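Local coordinates for radical SAM domain protein (Methanothrix thermoacetophila, PDB 6Y1X), which probably makes the carbide-containing iron-sulfur precursor of the nitrogenase FeMo cofactor, as a radical SAM enzyme of the NifB family that carries [4Fe-4S] clusters, at residues 53-58 with 88-93; 123-128 with 154-159; 148-153 with 208-213; 165-170 with 174-179; 202-207 with 237-242. All blocks are in the same frame, centred on the assembly; numbering follows the deposited sequence.

The five contacts follow the parallel sheet of a radical SAM partial barrel and its outer helices. Interactions 1, 2, 3 and 5 pack helices against one another or against a loop on that outer layer, whereas interaction 4 joins the loop after strand 160-164 to strand 177-182, near the second cluster. Interaction 1 is buried and chiefly apolar; interactions 2 and 5 are partly buried helix ends, both with a Schellman glycine. Interaction 3 adds charge at the surface. It shares helix 146-156 with interaction 2, whose D154 forms salt bridges to R210 and K212, and helix 189-209 with interaction 5. Interaction 4, also buried, mixes isoleucine packing with hydrogen bonds, one of them weak, and a bridging water.

Interaction 1 (53-58 with 88-93); sequences LPVAPK and QEALER
L53 and V55 close on A90 from the loop that follows strand 49-52, and what joins them is van der Waals packing, chiefly apolar. The methyl CB of A90 is the shared target: V55 CG1 approaches it to 3.6 Å, and L53 CD1 lies 4.0 Å from the same A90 CB. L53 spreads its two branches over the alanine, for CD2 meets the helix backbone, 3.7 Å from A90 O. With V55 CG1 anti to the carbonyl carbon (chi1 -61°), this branch is the one carried to the helix. Alanine suits the place because a single methyl lets the helix come close, the CA atoms of L53 and A90 being 5.9 Å apart, while the branched residues opposite supply the bulk.

The backbone bonds are local. P54 is the centre of an inverse gamma turn, closed by a weak bond from V55 N to L53 O (2.8 Å), and on either side of it L53 and V55 both point their CB at the helix.

T124 of helix 119-131 touches L53, V55 and A90 alike, and V107 and V109 of strand 104-109 pack against the loop residues, which places the contact in the layer between helix 87-100 and the edge of the parallel sheet.

Interaction 2 (123-128 with 154-159); sequences ETLRLV and DRIGVT
L125 meets I156 and V158 where two neighbouring helices of the radical SAM alpha/beta fold pack side by side, at the point where helix 146-156 ends in a Schellman motif. The apolar part carries the contact. I156 reaches across with CD1, 3.8 Å from L125 CB, and its CG1 stands between the backbone N and the carbonyl carbon (chi1 72°), which turns the long branch toward the helix opposite. R126 adds only its aliphatic base, CB facing I156 CG2.

G157 has a positive phi (100°) at which a CB would press on the preceding carbonyl oxygen, so glycine fits, and the reversal brings V158 to face L125 of helix 119-131, as I156 does.

Polar groups stay at the margin, where the R126 guanidinium forms a salt bridge with E130. Inward, L125 rests on L137 and I139 of strand 136-141, and its CD1 ends 3.9 Å from V158 CG2.

Interaction 3 (148-153 with 208-213); sequences DRIEDL and VRRKKI
R210 lays its aliphatic stem along I150 and extends its guanidinium over the backbone of E151. The close part is apolar: I150 CG1 lies 3.8 Å from R210 CD, the two side chains running past each other in opposite directions. I150 CG1 is anti to the backbone N (chi1 -178°), which sends it toward the arginine, while the residue also packs on I161 and A207.

The solvent side is looser. E151 CA sits 4.0 Å above one guanidinium face, and the salt bridge from E151 OE2 to R210 NH2 is long at 3.8 Å. R210 is held more firmly by E206 at NE and by D154 at NH1, so arginine, with a long stem and several N-H groups, suits this place. A leucine here would probably leave E206 and D154 without this shared charge partner.

Beyond R210, K211 has the positive phi of a C-prime residue, and the Schellman motif ends helix 189-209 beside helix 146-156 on the outer layer of the partial barrel.

Interaction 4 (165-170 with 174-179); sequences LNAVDP and EQIYDY
E174 begins the return from the short helix 170-173: its N donates to P170 O at 2.8 Å. I176 then points at the loop. Its CD1 lies 3.8 Å from N166 CB and close to N166 O, with A167 CB at the limit of contact; a branched apolar side chain suits the place, lying against the asparagine's CB and the small alanine. I176 CG2 also rests over one face of the Y177 ring, offset toward the rim.

Y177 comes next, and its hydroxyl takes a weak bond from N166 ND2 at 3.2 Å, the amide and ring planes being only 17° apart. A water, 2.5 Å from Y177 OH, accepts from N166 N at 3.0 Å. The stronger ties of the N166 amide lie elsewhere, OD1 with V219 N and ND2 with Y65 OH.

Since Y177 also touches C63, a ligand of the second [4Fe-4S] cluster, this polar network probably helps to fix the ring beside the cluster-binding loop.

Interaction 5 (202-207 with 237-242); sequences KGIEEA and KSMGVF
Two adjacent helices of the radical SAM alpha/beta fold meet here, helix 189-209 and the C-terminal end of helix 229-239, which closes in a Schellman motif. M239 reaches over with its terminal methyl: CE lies 4.0 Å from E205 N. The same M239 CE touches I204 CG2 at 4.2 Å. The chain of M239 bends at its last torsion (chi3 83°), which folds CE onto the helix backbone, and the M239 and I204 side chains cross at about a right angle. An unbranched, flexible methionine suits such a place, since it can follow the surface of the neighbouring helix.

I204 is the deeper partner. Its CG2, anti to the backbone N, meets V241 CG2 at 3.8 Å, and the two beta-branched residues touch methyl to methyl. V241 continues onto V214 and V216 of strand 213-220, while I204 rests on V163 of strand 160-164. E205 gives mainly its CB.

Glycine suits position 240, since at phi 94° a CB would collide with the carbonyl oxygen of M239. Such a glycine-ended helix, followed by a buried valine packed on strand 213-220 and then by strand 243-248, is the way a helix returns to the parallel sheet in a partial TIM-type barrel of the radical SAM superfamily.

Interaction 1 (53-58 with 88-93)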
# COMPACT_ATOMS: atom_id res chain seq x y z
N LEU A 53 12.84 0.48 -1.58
CA LEU A 53 13.66 0.41 -2.78
C LEU A 53 12.85 0.92 -3.95
O LEU A 53 11.90 0.25 -4.38
CB LEU A 53 14.13 -1.02 -3.03
CG LEU A 53 15.00 -1.59 -1.91
CD1 LEU A 53 15.32 -3.05 -2.17
CD2 LEU A 53 16.28 -0.78 -1.74
N PRO A 54 13.17 2.09 -4.49
CA PRO A 54 12.34 2.67 -5.57
C PRO A 54 12.67 2.05 -6.92
O PRO A 54 13.37 2.61 -7.76
CB PRO A 54 12.70 4.15 -5.50
CG PRO A 54 14.12 4.15 -5.02
CD PRO A 54 14.23 3.01 -4.05
N VAL A 55 12.13 0.85 -7.15
CA VAL A 55 12.41 0.07 -8.35
C VAL A 55 11.21 -0.03 -9.28
O VAL A 55 11.30 -0.71 -10.31
CB VAL A 55 12.92 -1.35 -7.98
CG1 VAL A 55 14.20 -1.27 -7.18
CG2 VAL A 55 11.86 -2.10 -7.20
N ALA A 56 10.10 0.61 -8.95
CA ALA A 56 8.80 0.33 -9.57
C ALA A 56 8.17 1.61 -10.09
O ALA A 56 7.19 2.10 -9.52
CB ALA A 56 7.87 -0.37 -8.58
N PRO A 57 8.69 2.18 -11.19
CA PRO A 57 8.23 3.51 -11.62
C PRO A 57 6.86 3.52 -12.28
O PRO A 57 6.16 4.53 -12.19
CB PRO A 57 9.32 3.94 -12.61
CG PRO A 57 9.84 2.66 -13.17
CD PRO A 57 9.85 1.72 -11.99
N LYS A 58 6.48 2.46 -12.98
CA LYS A 58 5.21 2.49 -13.69
C LYS A 58 4.05 2.32 -12.71
O LYS A 58 4.16 1.61 -11.70
CB LYS A 58 5.14 1.38 -14.75
CG LYS A 58 6.25 1.43 -15.78
CD LYS A 58 6.01 0.43 -16.89
CE LYS A 58 6.21 -1.00 -16.41
NZ LYS A 58 6.14 -1.96 -17.55
N GLN A 88 19.69 -4.48 -9.53
CA GLN A 88 21.07 -4.61 -9.07
C GLN A 88 21.47 -3.44 -8.19
O GLN A 88 22.09 -3.63 -7.14
CB GLN A 88 22.01 -4.74 -10.27
CG GLN A 88 23.18 -5.67 -10.04
CD GLN A 88 22.74 -7.09 -9.73
OE1 GLN A 88 22.02 -7.71 -10.50
NE2 GLN A 88 23.17 -7.60 -8.58
N GLU A 89 21.13 -2.22 -8.60
CA GLU A 89 21.44 -1.05 -7.78
C GLU A 89 20.71 -1.10 -6.44
O GLU A 89 21.28 -0.75 -5.40
CB GLU A 89 21.08 0.23 -8.54
CG GLU A 89 21.96 0.49 -9.75
CD GLU A 89 21.37 1.51 -10.69
OE1 GLU A 89 20.21 1.93 -10.48
OE2 GLU A 89 22.06 1.89 -11.66
N ALA A 90 19.45 -1.54 -6.45
CA ALA A 90 18.69 -1.63 -5.21
C ALA A 90 19.34 -2.61 -4.24
O ALA A 90 19.43 -2.34 -3.03
CB ALA A 90 17.25 -2.04 -5.50
N LEU A 91 19.80 -3.76 -4.74
CA LEU A 91 20.51 -4.71 -3.89
C LEU A 91 21.77 -4.08 -3.31
O LEU A 91 22.12 -4.31 -2.15
CB LEU A 91 20.84 -5.98 -4.67
CG LEU A 91 21.55 -7.07 -3.87
CD1 LEU A 91 20.68 -7.54 -2.71
CD2 LEU A 91 21.92 -8.23 -4.77
N GLU A 92 22.48 -3.29 -4.12
CA GLU A 92 23.67 -2.61 -3.64
C GLU A 92 23.34 -1.60 -2.54
O GLU A 92 24.12 -1.42 -1.60
CB GLU A 92 24.39 -1.91 -4.79
CG GLU A 92 24.98 -2.87 -5.80
CD GLU A 92 25.47 -2.17 -7.05
OE1 GLU A 92 26.05 -2.85 -7.93
OE2 GLU A 92 25.28 -0.94 -7.16
N ARG A 93 22.20 -0.92 -2.65
CA ARG A 93 21.81 -0.00 -1.57
C ARG A 93 21.50 -0.76 -0.29
O ARG A 93 21.83 -0.29 0.81
CB ARG A 93 20.63 0.88 -1.99
CG ARG A 93 20.30 1.90 -0.90
CD ARG A 93 19.18 2.83 -1.30
NE ARG A 93 19.61 3.81 -2.30

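Interaction 2 (123-128 with 154-159)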
# COMPACT_ATOMS: atom_id res chain seq x y z
N GLU A 123 12.04 -9.02 -9.32
CA GLU A 123 13.46 -9.32 -9.42
C GLU A 123 14.22 -8.78 -8.22
O GLU A 123 15.14 -9.44 -7.71
CB GLU A 123 14.01 -8.75 -10.72
CG GLU A 123 15.44 -9.15 -11.02
CD GLU A 123 15.68 -10.63 -10.83
OE1 GLU A 123 16.59 -11.00 -10.05
OE2 GLU A 123 14.95 -11.44 -11.45
N THR A 124 13.85 -7.59 -7.75
CA THR A 124 14.54 -6.99 -6.61
C THR A 124 14.32 -7.79 -5.33
O THR A 124 15.27 -8.13 -4.63
CB THR A 124 14.05 -5.55 -6.41
OG1 THR A 124 14.39 -4.77 -7.55
CG2 THR A 124 14.69 -4.95 -5.17
N LEU A 125 13.06 -8.12 -5.03
CA LEU A 125 12.77 -8.83 -3.79
C LEU A 125 13.27 -10.26 -3.84
O LEU A 125 13.56 -10.85 -2.79
CB LEU A 125 11.28 -8.78 -3.49
CG LEU A 125 10.77 -7.39 -3.13
CD1 LEU A 125 9.27 -7.44 -3.01
CD2 LEU A 125 11.41 -6.89 -1.84
N ARG A 126 13.37 -10.84 -5.03
CA ARG A 126 14.01 -12.14 -5.17
C ARG A 126 15.50 -12.05 -4.85
O ARG A 126 16.05 -12.93 -4.18
CB ARG A 126 13.79 -12.68 -6.59
CG ARG A 126 14.35 -14.07 -6.82
CD ARG A 126 14.46 -14.38 -8.30
NE ARG A 126 15.47 -13.55 -8.96
CZ ARG A 126 16.77 -13.83 -8.98
NH1 ARG A 126 17.23 -14.92 -8.37
NH2 ARG A 126 17.62 -13.02 -9.61
N LEU A 127 16.16 -10.98 -5.30
CA LEU A 127 17.57 -10.80 -4.99
C LEU A 127 17.79 -10.54 -3.51
O LEU A 127 18.69 -11.12 -2.89
CB LEU A 127 18.15 -9.65 -5.81
CG LEU A 127 18.39 -9.84 -7.31
CD1 LEU A 127 18.82 -8.52 -7.94
CD2 LEU A 127 19.43 -10.92 -7.57
N VAL A 128 16.97 -9.67 -2.91
CA VAL A 128 17.14 -9.33 -1.50
C VAL A 128 16.86 -10.55 -0.62
O VAL A 128 17.63 -10.86 0.30
CB VAL A 128 16.24 -8.15 -1.12
CG1 VAL A 128 16.22 -7.95 0.39
CG2 VAL A 128 16.71 -6.89 -1.83
N ASP A 154 4.16 -14.62 -2.83
CA ASP A 154 4.31 -15.74 -1.91
C ASP A 154 5.56 -16.55 -2.20
O ASP A 154 6.31 -16.91 -1.30
CB ASP A 154 3.10 -16.67 -2.02
CG ASP A 154 2.89 -17.53 -0.78
OD1 ASP A 154 3.70 -17.45 0.16
OD2 ASP A 154 1.93 -18.33 -0.78
N ARG A 155 5.80 -16.83 -3.48
CA ARG A 155 6.91 -17.71 -3.82
C ARG A 155 8.24 -17.03 -3.52
O ARG A 155 9.22 -17.70 -3.17
CB ARG A 155 6.79 -18.15 -5.28
CG ARG A 155 7.71 -19.28 -5.70
CD ARG A 155 7.46 -19.64 -7.18
NE ARG A 155 7.90 -18.58 -8.08
CZ ARG A 155 7.21 -17.62 -8.69
NH1 ARG A 155 5.90 -17.46 -8.56
NH2 ARG A 155 7.89 -16.79 -9.46
N ILE A 156 8.33 -15.70 -3.71
CA ILE A 156 9.57 -14.95 -3.42
C ILE A 156 9.75 -14.60 -1.95
O ILE A 156 10.79 -14.05 -1.58
CB ILE A 156 9.71 -13.64 -4.21
CG1 ILE A 156 8.74 -12.56 -3.71
CG2 ILE A 156 9.56 -13.88 -5.71
CD1 ILE A 156 8.69 -11.32 -4.60
N GLY A 157 8.77 -14.88 -1.09
CA GLY A 157 8.92 -14.70 0.34
C GLY A 157 8.33 -13.44 0.96
O GLY A 157 8.62 -13.16 2.13
N VAL A 158 7.50 -12.70 0.23
CA VAL A 158 6.82 -11.55 0.82
C VAL A 158 5.83 -12.03 1.88
O VAL A 158 4.99 -12.90 1.60
CB VAL A 158 6.13 -10.72 -0.27
CG1 VAL A 158 5.21 -9.67 0.34
CG2 VAL A 158 7.16 -10.09 -1.18
N THR A 159 5.92 -11.48 3.09
CA THR A 159 5.05 -11.88 4.19
C THR A 159 4.08 -10.79 4.63
O THR A 159 3.12 -11.10 5.34
CB THR A 159 5.88 -12.29 5.42
OG1 THR A 159 6.81 -11.25 5.74
CG2 THR A 159 6.64 -13.59 5.16

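Interaction 3 (148-153 with 208-213)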
# COMPACT_ATOMS: atom_id res chain seq x y z
N ASP A 148 -3.41 -11.37 -9.60
CA ASP A 148 -2.56 -11.96 -10.64
C ASP A 148 -1.14 -12.23 -10.15
O ASP A 148 -0.48 -13.13 -10.67
CB ASP A 148 -2.51 -11.05 -11.87
CG ASP A 148 -3.81 -11.05 -12.65
OD1 ASP A 148 -4.67 -11.91 -12.37
OD2 ASP A 148 -3.96 -10.20 -13.56
N ARG A 149 -0.66 -11.49 -9.15
CA ARG A 149 0.73 -11.60 -8.75
C ARG A 149 0.93 -12.15 -7.34
O ARG A 149 2.08 -12.28 -6.91
CB ARG A 149 1.42 -10.23 -8.84
CG ARG A 149 1.47 -9.63 -10.25
CD ARG A 149 1.87 -10.64 -11.32
NE ARG A 149 3.24 -11.11 -11.22
CZ ARG A 149 4.26 -10.62 -11.93
NH1 ARG A 149 4.04 -9.63 -12.78
NH2 ARG A 149 5.48 -11.12 -11.78
N ILE A 150 -0.14 -12.47 -6.61
CA ILE A 150 0.01 -12.91 -5.23
C ILE A 150 0.82 -14.20 -5.17
O ILE A 150 1.58 -14.42 -4.23
CB ILE A 150 -1.37 -13.07 -4.55
CG1 ILE A 150 -1.21 -13.47 -3.08
CG2 ILE A 150 -2.25 -14.05 -5.31
CD1 ILE A 150 -0.47 -12.46 -2.24
N GLU A 151 0.66 -15.07 -6.17
CA GLU A 151 1.42 -16.31 -6.19
C GLU A 151 2.92 -16.03 -6.29
O GLU A 151 3.73 -16.70 -5.63
CB GLU A 151 0.97 -17.19 -7.36
CG GLU A 151 1.57 -18.58 -7.36
CD GLU A 151 0.70 -19.59 -8.09
OE1 GLU A 151 0.24 -19.28 -9.21
OE2 GLU A 151 0.49 -20.69 -7.55
N ASP A 152 3.30 -15.04 -7.10
CA ASP A 152 4.71 -14.66 -7.21
C ASP A 152 5.23 -14.10 -5.89
O ASP A 152 6.33 -14.44 -5.45
CB ASP A 152 4.90 -13.64 -8.33
CG ASP A 152 4.64 -14.22 -9.69
OD1 ASP A 152 4.54 -15.47 -9.80
OD2 ASP A 152 4.54 -13.44 -10.66
N LEU A 153 4.45 -13.22 -5.25
CA LEU A 153 4.87 -12.62 -3.99
C LEU A 153 5.10 -13.68 -2.94
O LEU A 153 6.09 -13.65 -2.20
CB LEU A 153 3.81 -11.63 -3.52
CG LEU A 153 3.63 -10.35 -4.33
CD1 LEU A 153 2.48 -9.53 -3.77
CD2 LEU A 153 4.91 -9.53 -4.35
N VAL A 208 -4.78 -13.22 2.40
CA VAL A 208 -5.12 -13.72 3.73
C VAL A 208 -5.10 -15.25 3.75
O VAL A 208 -4.57 -15.86 4.68
CB VAL A 208 -6.48 -13.16 4.18
CG1 VAL A 208 -6.98 -13.90 5.41
CG2 VAL A 208 -6.34 -11.67 4.50
N ARG A 209 -5.66 -15.88 2.71
CA ARG A 209 -5.66 -17.34 2.66
C ARG A 209 -4.24 -17.89 2.70
O ARG A 209 -4.00 -18.95 3.28
CB ARG A 209 -6.40 -17.83 1.41
CG ARG A 209 -6.58 -19.34 1.32
CD ARG A 209 -7.05 -19.79 -0.07
NE ARG A 209 -6.03 -19.67 -1.11
CZ ARG A 209 -5.05 -20.55 -1.30
NH1 ARG A 209 -4.95 -21.62 -0.53
NH2 ARG A 209 -4.17 -20.35 -2.28
N ARG A 210 -3.28 -17.17 2.10
CA ARG A 210 -1.89 -17.60 2.07
C ARG A 210 -1.13 -17.15 3.31
O ARG A 210 0.11 -17.14 3.30
CB ARG A 210 -1.20 -17.08 0.81
CG ARG A 210 -1.74 -17.71 -0.46
CD ARG A 210 -1.25 -16.99 -1.71
NE ARG A 210 -1.66 -17.69 -2.92
CZ ARG A 210 -0.91 -18.58 -3.56
NH1 ARG A 210 0.30 -18.88 -3.10
NH2 ARG A 210 -1.37 -19.17 -4.65
N LYS A 211 -1.86 -16.76 4.36
CA LYS A 211 -1.29 -16.42 5.67
C LYS A 211 -0.37 -15.20 5.60
O LYS A 211 0.55 -15.06 6.41
CB LYS A 211 -0.54 -17.62 6.28
CG LYS A 211 -1.45 -18.81 6.57
CD LYS A 211 -0.69 -19.92 7.29
N LYS A 212 -0.63 -14.29 4.66
CA LYS A 212 0.08 -13.03 4.62
C LYS A 212 -0.53 -12.05 5.61
O LYS A 212 -1.73 -12.09 5.88
CB LYS A 212 0.06 -12.41 3.21
CG LYS A 212 0.53 -13.33 2.10
CD LYS A 212 1.88 -13.93 2.42
CE LYS A 212 2.29 -14.94 1.37
NZ LYS A 212 3.61 -15.55 1.66
N ILE A 213 0.30 -11.17 6.15
CA ILE A 213 -0.16 -10.15 7.07
C ILE A 213 -0.54 -8.93 6.24
O ILE A 213 0.31 -8.34 5.57
CB ILE A 213 0.92 -9.79 8.11
CG1 ILE A 213 1.47 -11.07 8.76
CG2 ILE A 213 0.35 -8.84 9.15
CD1 ILE A 213 0.40 -11.93 9.40

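Interaction 4 (165-170 with 174-179)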
# COMPACT_ATOMS: atom_id res chain seq x y z
N LEU A 165 -7.11 0.73 -0.10
CA LEU A 165 -8.51 0.46 -0.40
C LEU A 165 -9.31 1.67 0.04
O LEU A 165 -9.48 1.90 1.24
CB LEU A 165 -8.99 -0.82 0.29
CG LEU A 165 -10.42 -1.27 0.03
CD1 LEU A 165 -10.62 -1.57 -1.44
CD2 LEU A 165 -10.72 -2.50 0.86
N ASN A 166 -9.77 2.46 -0.93
CA ASN A 166 -10.43 3.72 -0.64
C ASN A 166 -11.94 3.63 -0.73
O ASN A 166 -12.62 4.61 -0.41
CB ASN A 166 -9.92 4.81 -1.59
CG ASN A 166 -8.48 5.19 -1.31
OD1 ASN A 166 -8.04 5.16 -0.16
ND2 ASN A 166 -7.74 5.52 -2.36
N ALA A 167 -12.47 2.50 -1.20
CA ALA A 167 -13.90 2.30 -1.34
C ALA A 167 -14.18 0.81 -1.46
O ALA A 167 -13.41 0.08 -2.08
CB ALA A 167 -14.45 3.05 -2.56
N VAL A 168 -15.29 0.37 -0.88
CA VAL A 168 -15.86 -0.95 -1.13
C VAL A 168 -17.19 -0.83 -1.85
O VAL A 168 -17.90 -1.83 -2.02
CB VAL A 168 -15.98 -1.79 0.15
CG1 VAL A 168 -14.60 -2.11 0.71
CG2 VAL A 168 -16.85 -1.08 1.18
N ASP A 169 -17.56 0.38 -2.25
CA ASP A 169 -18.71 0.64 -3.10
C ASP A 169 -18.16 1.27 -4.38
O ASP A 169 -17.55 2.35 -4.32
CB ASP A 169 -19.69 1.59 -2.40
CG ASP A 169 -20.92 1.91 -3.24
OD1 ASP A 169 -20.82 2.06 -4.47
OD2 ASP A 169 -22.00 2.04 -2.63
N PRO A 170 -18.36 0.66 -5.55
CA PRO A 170 -17.72 1.19 -6.76
C PRO A 170 -18.28 2.52 -7.21
O PRO A 170 -17.59 3.25 -7.93
CB PRO A 170 -17.99 0.09 -7.80
CG PRO A 170 -19.27 -0.52 -7.35
CD PRO A 170 -19.19 -0.53 -5.84
N GLU A 174 -15.66 5.28 -8.15
CA GLU A 174 -15.63 6.03 -9.41
C GLU A 174 -15.27 7.49 -9.17
O GLU A 174 -14.71 8.15 -10.06
CB GLU A 174 -16.98 5.95 -10.11
CG GLU A 174 -17.00 6.68 -11.45
CD GLU A 174 -18.38 6.73 -12.09
OE1 GLU A 174 -19.34 6.22 -11.47
OE2 GLU A 174 -18.49 7.27 -13.21
N GLN A 175 -15.57 8.01 -7.98
CA GLN A 175 -15.25 9.39 -7.63
C GLN A 175 -13.78 9.57 -7.27
O GLN A 175 -13.35 10.71 -7.03
CB GLN A 175 -16.13 9.84 -6.47
CG GLN A 175 -17.62 9.80 -6.78
CD GLN A 175 -18.47 10.22 -5.60
OE1 GLN A 175 -18.39 11.34 -5.13
NE2 GLN A 175 -19.30 9.30 -5.12
N ILE A 176 -13.00 8.50 -7.22
CA ILE A 176 -11.63 8.57 -6.72
C ILE A 176 -10.59 8.26 -7.79
O ILE A 176 -9.43 8.69 -7.64
CB ILE A 176 -11.47 7.62 -5.51
CG1 ILE A 176 -12.45 8.01 -4.40
CG2 ILE A 176 -10.06 7.64 -4.93
CD1 ILE A 176 -12.52 7.01 -3.26
N TYR A 177 -10.95 7.60 -8.88
CA TYR A 177 -10.00 7.16 -9.90
C TYR A 177 -10.37 7.70 -11.27
O TYR A 177 -11.54 7.62 -11.68
CB TYR A 177 -9.93 5.64 -9.92
CG TYR A 177 -9.57 5.10 -8.57
CD1 TYR A 177 -8.25 5.11 -8.12
CD2 TYR A 177 -10.55 4.64 -7.70
CE1 TYR A 177 -7.93 4.63 -6.86
CE2 TYR A 177 -10.24 4.17 -6.45
CZ TYR A 177 -8.92 4.16 -6.03
OH TYR A 177 -8.62 3.69 -4.78
N ASP A 178 -9.38 8.23 -11.99
CA ASP A 178 -9.59 8.63 -13.38
C ASP A 178 -9.72 7.41 -14.28
O ASP A 178 -10.60 7.36 -15.15
CB ASP A 178 -8.43 9.49 -13.88
CG ASP A 178 -8.56 10.94 -13.51
OD1 ASP A 178 -9.59 11.34 -12.92
OD2 ASP A 178 -7.62 11.70 -13.81
N TYR A 179 -8.86 6.42 -14.09
CA TYR A 179 -8.84 5.25 -14.96
C TYR A 179 -8.06 4.15 -14.28
O TYR A 179 -7.32 4.38 -13.32
CB TYR A 179 -8.24 5.58 -16.34
CG TYR A 179 -6.79 6.01 -16.33
CD1 TYR A 179 -5.77 5.08 -16.18
CD2 TYR A 179 -6.44 7.34 -16.48
CE1 TYR A 179 -4.44 5.47 -16.18
CE2 TYR A 179 -5.12 7.74 -16.48
CZ TYR A 179 -4.12 6.80 -16.33
OH TYR A 179 -2.80 7.19 -16.32
O HOH W 1 -9.80 1.74 -3.82

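Interaction 5 (202-207 with 237-242)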
# COMPACT_ATOMS: atom_id res chain seq x y z
N LYS A 202 -10.56 -9.73 -4.23
CA LYS A 202 -10.02 -11.06 -4.52
C LYS A 202 -8.57 -11.19 -4.07
O LYS A 202 -8.16 -12.24 -3.57
CB LYS A 202 -10.15 -11.38 -6.01
CG LYS A 202 -11.58 -11.60 -6.48
CD LYS A 202 -11.63 -11.88 -7.98
CE LYS A 202 -12.91 -12.59 -8.39
NZ LYS A 202 -14.13 -11.79 -8.10
N GLY A 203 -7.78 -10.14 -4.26
CA GLY A 203 -6.37 -10.22 -3.90
C GLY A 203 -6.16 -10.25 -2.39
O GLY A 203 -5.36 -11.04 -1.89
N ILE A 204 -6.91 -9.43 -1.66
CA ILE A 204 -6.84 -9.44 -0.20
C ILE A 204 -7.26 -10.81 0.33
O ILE A 204 -6.60 -11.38 1.20
CB ILE A 204 -7.72 -8.32 0.38
CG1 ILE A 204 -7.08 -6.95 0.11
CG2 ILE A 204 -7.96 -8.53 1.87
CD1 ILE A 204 -8.00 -5.78 0.41
N GLU A 205 -8.38 -11.33 -0.18
CA GLU A 205 -8.83 -12.65 0.23
C GLU A 205 -7.74 -13.70 -0.00
O GLU A 205 -7.47 -14.54 0.86
CB GLU A 205 -10.11 -13.01 -0.52
CG GLU A 205 -10.62 -14.42 -0.29
CD GLU A 205 -11.94 -14.66 -1.00
OE1 GLU A 205 -12.44 -13.71 -1.65
OE2 GLU A 205 -12.47 -15.78 -0.93
N GLU A 206 -7.10 -13.66 -1.18
CA GLU A 206 -6.08 -14.66 -1.49
C GLU A 206 -4.84 -14.46 -0.63
O GLU A 206 -4.21 -15.43 -0.20
CB GLU A 206 -5.74 -14.61 -2.98
CG GLU A 206 -4.72 -15.65 -3.41
CD GLU A 206 -5.17 -17.08 -3.15
OE1 GLU A 206 -6.40 -17.33 -3.10
OE2 GLU A 206 -4.30 -17.97 -3.00
N ALA A 207 -4.44 -13.20 -0.41
CA ALA A 207 -3.31 -12.92 0.47
C ALA A 207 -3.57 -13.45 1.88
O ALA A 207 -2.69 -14.07 2.49
CB ALA A 207 -3.03 -11.41 0.50
N LYS A 237 -12.40 -6.16 8.05
CA LYS A 237 -12.36 -6.92 9.29
C LYS A 237 -12.87 -8.34 9.08
O LYS A 237 -12.24 -9.31 9.54
CB LYS A 237 -13.18 -6.19 10.37
CG LYS A 237 -13.38 -6.96 11.66
CD LYS A 237 -12.07 -7.23 12.39
CE LYS A 237 -12.33 -7.85 13.75
NZ LYS A 237 -13.39 -7.12 14.50
N SER A 238 -14.00 -8.48 8.38
CA SER A 238 -14.53 -9.81 8.10
C SER A 238 -13.58 -10.62 7.23
O SER A 238 -13.56 -11.85 7.33
CB SER A 238 -15.89 -9.71 7.41
OG SER A 238 -16.90 -9.31 8.31
N MET A 239 -12.81 -9.95 6.37
CA MET A 239 -11.93 -10.63 5.43
C MET A 239 -10.61 -11.07 6.06
O MET A 239 -9.85 -11.80 5.40
CB MET A 239 -11.65 -9.74 4.23
CG MET A 239 -12.89 -9.47 3.39
SD MET A 239 -12.51 -8.39 2.00
CE MET A 239 -11.87 -9.57 0.83
N GLY A 240 -10.31 -10.67 7.28
CA GLY A 240 -9.07 -11.08 7.92
C GLY A 240 -7.90 -10.13 7.78
O GLY A 240 -6.77 -10.53 8.05
N VAL A 241 -8.14 -8.88 7.37
CA VAL A 241 -7.08 -7.88 7.39
C VAL A 241 -6.62 -7.64 8.82
O VAL A 241 -7.41 -7.67 9.77
CB VAL A 241 -7.58 -6.59 6.72
CG1 VAL A 241 -6.61 -5.44 6.94
CG2 VAL A 241 -7.77 -6.84 5.23
N PHE A 242 -5.31 -7.44 8.98
CA PHE A 242 -4.75 -7.35 10.32
C PHE A 242 -4.86 -5.95 10.91
O PHE A 242 -5.19 -5.80 12.09
CB PHE A 242 -3.29 -7.80 10.31
CG PHE A 242 -2.59 -7.60 11.62
CD1 PHE A 242 -2.87 -8.42 12.70
CD2 PHE A 242 -1.67 -6.58 11.78
CE1 PHE A 242 -2.23 -8.23 13.91
CE2 PHE A 242 -1.03 -6.39 12.99
CZ PHE A 242 -1.31 -7.22 14.05